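RabGDI protein (Plasmodium falciparum 3D7, PDB 3P1W) probably binds prenylated Rab GTPases in their GDP-bound form and restrains nucleotide release, as Rab GDP-dissociation inhibitors do in vesicle transport. Local coordinates at residues A[81-95]-A[364-377]. Numbering follows the deposited sequence.
Sequences YGENRHWNVDLIPKF and NLVSFQHGVTLKGK
N88 grips the 364-377 segment twice, since asparagine offers a side-chain N-H beside its backbone N-H. Its backbone N donates to V372 O (2.9 Å), approaching from above the carbonyl plane, while its amide ND2 reaches G371 O (2.9 Å) almost straight along the C=O direction. Glycine easily accepts the positive phi (64°) of G371. One water donates to both H86 O and T373 O, joining two carbonyls that cannot bond each other.

Aromatic faces supply the apolar part. T373 CA lies over the six-membered ring of W87, 4.1 Å from its centroid, and L374 CB packs on CZ2. W87 NE1 bonds Y81 O in the ring plane, which helps fix the indole's rotation. L374, its CG anti to the backbone N (chi1 -172°), sends CD1 over one face of the H86 imidazole; R85 CG covers the opposite face.

Further along, the flat N364 amide can stack on F95, planes 24° apart, while its ND2 donates to P93 O (3.0 Å) and also to S437 O. V366 CG1 meets the edge of the same ring.

The contact thus packs the chain around strand 89-90 against strand 361-367 and its connection to strand 378-385, its antiparallel neighbour in the large mixed sheet.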
loop_
_atom_site.group_PDB
_atom_site.type_symbol
_atom_site.label_atom_id
_atom_site.label_comp_id
_atom_site.label_asym_id
_atom_site.label_seq_id
_atom_site.Cartn_x
_atom_site.Cartn_y
_atom_site.Cartn_z
ATOM N N TYR A 81 -25.714 -11.459 -4.548
ATOM C CA TYR A 81 -24.550 -10.660 -4.937
ATOM C C TYR A 81 -24.588 -10.220 -6.390
ATOM O O TYR A 81 -23.778 -9.402 -6.808
ATOM C CB TYR A 81 -23.248 -11.401 -4.619
ATOM C CG TYR A 81 -23.035 -11.604 -3.141
ATOM C CD1 TYR A 81 -23.538 -10.691 -2.215
ATOM C CD2 TYR A 81 -22.317 -12.688 -2.661
ATOM C CE1 TYR A 81 -23.343 -10.854 -0.869
ATOM C CE2 TYR A 81 -22.124 -12.864 -1.302
ATOM C CZ TYR A 81 -22.638 -11.935 -0.413
ATOM O OH TYR A 81 -22.469 -12.089 0.940
ATOM N N GLY A 82 -25.531 -10.758 -7.157
ATOM C CA GLY A 82 -25.780 -10.252 -8.497
ATOM C C GLY A 82 -24.692 -10.652 -9.468
ATOM O O GLY A 82 -24.065 -11.702 -9.307
ATOM N N GLU A 83 -24.475 -9.814 -10.480
ATOM C CA GLU A 83 -23.614 -10.163 -11.613
ATOM C C GLU A 83 -22.158 -9.821 -11.381
ATOM O O GLU A 83 -21.847 -8.885 -10.663
ATOM C CB GLU A 83 -24.067 -9.431 -12.881
ATOM C CG GLU A 83 -25.366 -9.941 -13.470
ATOM C CD GLU A 83 -25.842 -9.075 -14.613
ATOM O OE1 GLU A 83 -26.214 -7.900 -14.365
ATOM O OE2 GLU A 83 -25.842 -9.573 -15.757
ATOM N N ASN A 84 -21.281 -10.561 -12.058
ATOM C CA ASN A 84 -19.839 -10.351 -11.978
ATOM C C ASN A 84 -19.354 -8.919 -12.225
ATOM O O ASN A 84 -18.393 -8.483 -11.586
ATOM C CB ASN A 84 -19.120 -11.289 -12.949
ATOM C CG ASN A 84 -18.820 -12.641 -12.344
ATOM O OD1 ASN A 84 -18.365 -12.729 -11.205
ATOM N ND2 ASN A 84 -19.009 -13.706 -13.128
ATOM N N ARG A 85 -20.007 -8.186 -13.131
ATOM C CA ARG A 85 -19.507 -6.858 -13.533
ATOM C C ARG A 85 -19.472 -5.819 -12.393
ATOM O O ARG A 85 -18.754 -4.828 -12.481
ATOM C CB ARG A 85 -20.304 -6.310 -14.733
ATOM C CG ARG A 85 -21.732 -5.934 -14.419
ATOM C CD ARG A 85 -22.594 -5.882 -15.681
ATOM N NE ARG A 85 -23.989 -5.660 -15.320
ATOM C CZ ARG A 85 -24.506 -4.477 -14.987
ATOM N NH1 ARG A 85 -25.789 -4.387 -14.653
ATOM N NH2 ARG A 85 -23.748 -3.380 -14.979
ATOM N N HIS A 86 -20.238 -6.046 -11.330
ATOM C CA HIS A 86 -20.286 -5.126 -10.188
ATOM C C HIS A 86 -19.121 -5.339 -9.237
ATOM O O HIS A 86 -18.878 -4.503 -8.375
ATOM C CB HIS A 86 -21.565 -5.329 -9.392
ATOM C CG HIS A 86 -22.807 -5.193 -10.213
ATOM N ND1 HIS A 86 -23.219 -3.987 -10.736
ATOM C CD2 HIS A 86 -23.719 -6.112 -10.607
ATOM C CE1 HIS A 86 -24.337 -4.169 -11.420
ATOM N NE2 HIS A 86 -24.660 -5.450 -11.360
ATOM N N TRP A 87 -18.447 -6.478 -9.368
ATOM C CA TRP A 87 -17.407 -6.862 -8.406
ATOM C C TRP A 87 -16.016 -6.782 -8.982
ATOM O O TRP A 87 -15.700 -7.433 -9.977
ATOM C CB TRP A 87 -17.677 -8.264 -7.861
ATOM C CG TRP A 87 -18.964 -8.346 -7.126
ATOM C CD1 TRP A 87 -20.199 -8.540 -7.665
ATOM C CD2 TRP A 87 -19.159 -8.234 -5.708
ATOM N NE1 TRP A 87 -21.151 -8.548 -6.680
ATOM C CE2 TRP A 87 -20.542 -8.361 -5.467
ATOM C CE3 TRP A 87 -18.303 -8.031 -4.625
ATOM C CZ2 TRP A 87 -21.088 -8.300 -4.186
ATOM C CZ3 TRP A 87 -18.852 -7.959 -3.344
ATOM C CH2 TRP A 87 -20.221 -8.089 -3.139
ATOM N N ASN A 88 -15.168 -5.992 -8.325
ATOM C CA ASN A 88 -13.754 -5.907 -8.672
ATOM C C ASN A 88 -12.947 -5.897 -7.370
ATOM O O ASN A 88 -12.595 -4.836 -6.868
ATOM C CB ASN A 88 -13.490 -4.649 -9.478
ATOM C CG ASN A 88 -14.193 -4.674 -10.836
ATOM O OD1 ASN A 88 -13.751 -5.367 -11.755
ATOM N ND2 ASN A 88 -15.266 -3.907 -10.965
ATOM N N VAL A 89 -12.684 -7.091 -6.838
ATOM C CA VAL A 89 -12.108 -7.246 -5.500
ATOM C C VAL A 89 -10.598 -7.430 -5.578
ATOM O O VAL A 89 -10.102 -8.483 -5.997
ATOM C CB VAL A 89 -12.767 -8.441 -4.784
ATOM C CG1 VAL A 89 -12.173 -8.633 -3.363
ATOM C CG2 VAL A 89 -14.319 -8.290 -4.753
ATOM N N ASP A 90 -9.873 -6.380 -5.209
ATOM C CA ASP A 90 -8.438 -6.421 -5.164
ATOM C C ASP A 90 -8.002 -7.367 -4.039
ATOM O O ASP A 90 -8.520 -7.285 -2.918
ATOM C CB ASP A 90 -7.879 -5.023 -4.876
ATOM C CG ASP A 90 -7.966 -4.073 -6.067
ATOM O OD1 ASP A 90 -7.964 -4.488 -7.240
ATOM O OD2 ASP A 90 -7.988 -2.857 -5.825
ATOM N N LEU A 91 -7.081 -8.282 -4.323
ATOM C CA LEU A 91 -6.521 -9.119 -3.262
ATOM C C LEU A 91 -5.738 -8.265 -2.253
ATOM O O LEU A 91 -5.710 -8.563 -1.064
ATOM C CB LEU A 91 -5.587 -10.178 -3.828
ATOM C CG LEU A 91 -6.276 -11.252 -4.638
ATOM C CD1 LEU A 91 -5.217 -12.140 -5.310
ATOM C CD2 LEU A 91 -7.166 -12.054 -3.758
ATOM N N ILE A 92 -5.117 -7.196 -2.751
ATOM C CA ILE A 92 -4.258 -6.345 -1.950
ATOM C C ILE A 92 -4.640 -4.882 -2.221
ATOM O O ILE A 92 -3.952 -4.181 -2.979
ATOM C CB ILE A 92 -2.763 -6.622 -2.206
ATOM C CG1 ILE A 92 -2.426 -8.102 -1.996
ATOM C CG2 ILE A 92 -1.859 -5.746 -1.299
ATOM C CD1 ILE A 92 -0.956 -8.489 -2.210
ATOM N N PRO A 93 -5.753 -4.425 -1.610
ATOM C CA PRO A 93 -6.216 -3.062 -1.830
ATOM C C PRO A 93 -5.374 -2.122 -0.996
ATOM O O PRO A 93 -5.406 -2.157 0.263
ATOM C CB PRO A 93 -7.666 -3.078 -1.354
ATOM C CG PRO A 93 -7.747 -4.190 -0.321
ATOM C CD PRO A 93 -6.676 -5.206 -0.755
ATOM N N LYS A 94 -4.557 -1.348 -1.666
ATOM C CA LYS A 94 -3.793 -0.316 -0.987
ATOM C C LYS A 94 -4.236 1.046 -1.504
ATOM O O LYS A 94 -4.209 1.306 -2.715
ATOM C CB LYS A 94 -2.310 -0.522 -1.217
ATOM C CG LYS A 94 -1.709 -1.664 -0.369
ATOM C CD LYS A 94 -0.341 -2.064 -0.802
ATOM C CE LYS A 94 0.250 -3.181 0.088
ATOM N NZ LYS A 94 0.878 -2.748 1.391
ATOM N N PHE A 95 -4.582 1.929 -0.595
ATOM C CA PHE A 95 -4.871 3.300 -0.991
ATOM C C PHE A 95 -3.601 4.134 -1.254
ATOM O O PHE A 95 -2.506 3.814 -0.811
ATOM C CB PHE A 95 -5.732 3.985 0.066
ATOM C CG PHE A 95 -7.045 3.334 0.336
ATOM C CD1 PHE A 95 -7.778 2.712 -0.653
ATOM C CD2 PHE A 95 -7.604 3.420 1.602
ATOM C CE1 PHE A 95 -9.024 2.169 -0.378
ATOM C CE2 PHE A 95 -8.841 2.863 1.865
ATOM C CZ PHE A 95 -9.550 2.249 0.869
ATOM N N ASN A 364 -9.038 -1.549 5.257
ATOM C CA ASN A 364 -9.580 -0.712 4.180
ATOM C C ASN A 364 -11.007 -1.098 3.880
ATOM O O ASN A 364 -11.362 -2.255 3.989
ATOM C CB ASN A 364 -8.732 -0.823 2.938
ATOM C CG ASN A 364 -7.504 0.037 3.029
ATOM O OD1 ASN A 364 -7.406 0.905 3.919
ATOM N ND2 ASN A 364 -6.555 -0.182 2.135
ATOM N N LEU A 365 -11.825 -0.114 3.523
ATOM C CA LEU A 365 -13.219 -0.348 3.225
ATOM C C LEU A 365 -13.486 0.311 1.872
ATOM O O LEU A 365 -13.142 1.491 1.688
ATOM C CB LEU A 365 -14.104 0.263 4.331
ATOM C CG LEU A 365 -15.622 0.221 4.274
ATOM C CD1 LEU A 365 -16.215 1.152 3.220
ATOM C CD2 LEU A 365 -16.177 -1.206 4.110
ATOM N N VAL A 366 -14.082 -0.467 0.954
ATOM C CA VAL A 366 -14.522 0.009 -0.337
ATOM C C VAL A 366 -15.867 -0.590 -0.712
ATOM O O VAL A 366 -16.328 -1.560 -0.109
ATOM C CB VAL A 366 -13.466 -0.278 -1.410
ATOM C CG1 VAL A 366 -12.248 0.664 -1.236
ATOM C CG2 VAL A 366 -13.050 -1.738 -1.334
ATOM N N SER A 367 -16.526 0.023 -1.690
ATOM C CA SER A 367 -17.913 -0.321 -1.965
ATOM C C SER A 367 -18.298 0.056 -3.387
ATOM O O SER A 367 -17.434 0.210 -4.253
ATOM C CB SER A 367 -18.817 0.398 -0.938
ATOM O OG SER A 367 -18.750 1.805 -1.100
ATOM N N PHE A 368 -19.605 0.191 -3.625
ATOM C CA PHE A 368 -20.120 0.647 -4.903
ATOM C C PHE A 368 -19.549 2.009 -5.317
ATOM O O PHE A 368 -19.403 2.275 -6.513
ATOM C CB PHE A 368 -21.636 0.716 -4.842
ATOM C CG PHE A 368 -22.273 1.218 -6.109
ATOM C CD1 PHE A 368 -22.298 0.419 -7.251
ATOM C CD2 PHE A 368 -22.844 2.487 -6.162
ATOM C CE1 PHE A 368 -22.893 0.879 -8.424
ATOM C CE2 PHE A 368 -23.431 2.955 -7.334
ATOM C CZ PHE A 368 -23.459 2.153 -8.461
ATOM N N GLN A 369 -19.212 2.859 -4.347
ATOM C CA GLN A 369 -18.585 4.160 -4.658
ATOM C C GLN A 369 -17.404 4.017 -5.618
ATOM O O GLN A 369 -17.300 4.768 -6.594
ATOM C CB GLN A 369 -18.145 4.882 -3.370
ATOM C CG GLN A 369 -17.419 6.216 -3.606
ATOM C CD GLN A 369 -16.366 6.548 -2.554
ATOM O OE1 GLN A 369 -16.265 5.895 -1.516
ATOM N NE2 GLN A 369 -15.553 7.574 -2.844
ATOM N N HIS A 370 -16.514 3.063 -5.342
ATOM C CA HIS A 370 -15.346 2.810 -6.205
ATOM C C HIS A 370 -15.560 1.697 -7.249
ATOM O O HIS A 370 -14.603 1.191 -7.824
ATOM C CB HIS A 370 -14.107 2.482 -5.350
ATOM C CG HIS A 370 -13.483 3.678 -4.707
ATOM N ND1 HIS A 370 -13.867 4.147 -3.466
ATOM C CD2 HIS A 370 -12.518 4.521 -5.145
ATOM C CE1 HIS A 370 -13.157 5.222 -3.170
ATOM N NE2 HIS A 370 -12.338 5.478 -4.174
ATOM N N GLY A 371 -16.809 1.309 -7.486
ATOM C CA GLY A 371 -17.127 0.298 -8.491
ATOM C C GLY A 371 -16.571 -1.086 -8.222
ATOM O O GLY A 371 -16.248 -1.828 -9.168
ATOM N N VAL A 372 -16.435 -1.439 -6.941
ATOM C CA VAL A 372 -15.800 -2.708 -6.597
ATOM C C VAL A 372 -16.771 -3.744 -5.997
ATOM O O VAL A 372 -16.434 -4.926 -5.954
ATOM C CB VAL A 372 -14.554 -2.490 -5.690
ATOM C CG1 VAL A 372 -13.462 -1.742 -6.455
ATOM C CG2 VAL A 372 -14.904 -1.775 -4.440
ATOM N N THR A 373 -17.949 -3.298 -5.536
ATOM C CA THR A 373 -18.993 -4.190 -5.041
ATOM C C THR A 373 -20.373 -3.794 -5.577
ATOM O O THR A 373 -20.580 -2.679 -6.055
ATOM C CB THR A 373 -19.075 -4.181 -3.481
ATOM O OG1 THR A 373 -19.621 -2.930 -3.029
ATOM C CG2 THR A 373 -17.705 -4.401 -2.845
ATOM N N LEU A 374 -21.322 -4.719 -5.455
ATOM C CA LEU A 374 -22.735 -4.460 -5.699
ATOM C C LEU A 374 -23.230 -3.324 -4.819
ATOM O O LEU A 374 -22.822 -3.216 -3.659
ATOM C CB LEU A 374 -23.541 -5.718 -5.356
ATOM C CG LEU A 374 -25.007 -5.712 -5.731
ATOM C CD1 LEU A 374 -25.108 -5.836 -7.252
ATOM C CD2 LEU A 374 -25.743 -6.849 -5.033
ATOM N N LYS A 375 -24.121 -2.478 -5.352
ATOM C CA LYS A 375 -24.667 -1.393 -4.552
ATOM C C LYS A 375 -25.352 -2.015 -3.341
ATOM O O LYS A 375 -26.131 -2.974 -3.484
ATOM C CB LYS A 375 -25.658 -0.527 -5.370
ATOM C CG LYS A 375 -26.024 0.795 -4.698
ATOM C CD LYS A 375 -27.039 1.591 -5.527
ATOM N N GLY A 376 -25.078 -1.471 -2.159
ATOM C CA GLY A 376 -25.682 -1.966 -0.919
ATOM C C GLY A 376 -24.769 -2.947 -0.196
ATOM O O GLY A 376 -25.040 -3.342 0.934
ATOM N N LYS A 377 -23.706 -3.381 -0.852
ATOM C CA LYS A 377 -22.713 -4.231 -0.183
ATOM C C LYS A 377 -21.382 -3.478 -0.058
ATOM O O LYS A 377 -21.094 -2.533 -0.796
ATOM C CB LYS A 377 -22.522 -5.561 -0.929
ATOM C CG LYS A 377 -23.770 -6.450 -1.035
ATOM C CD LYS A 377 -24.320 -6.903 0.327
ATOM C CE LYS A 377 -25.669 -7.611 0.164
ATOM N NZ LYS A 377 -26.414 -7.758 1.434
HETATM O O HOH W 1 -19.702 -1.874 -8.500
#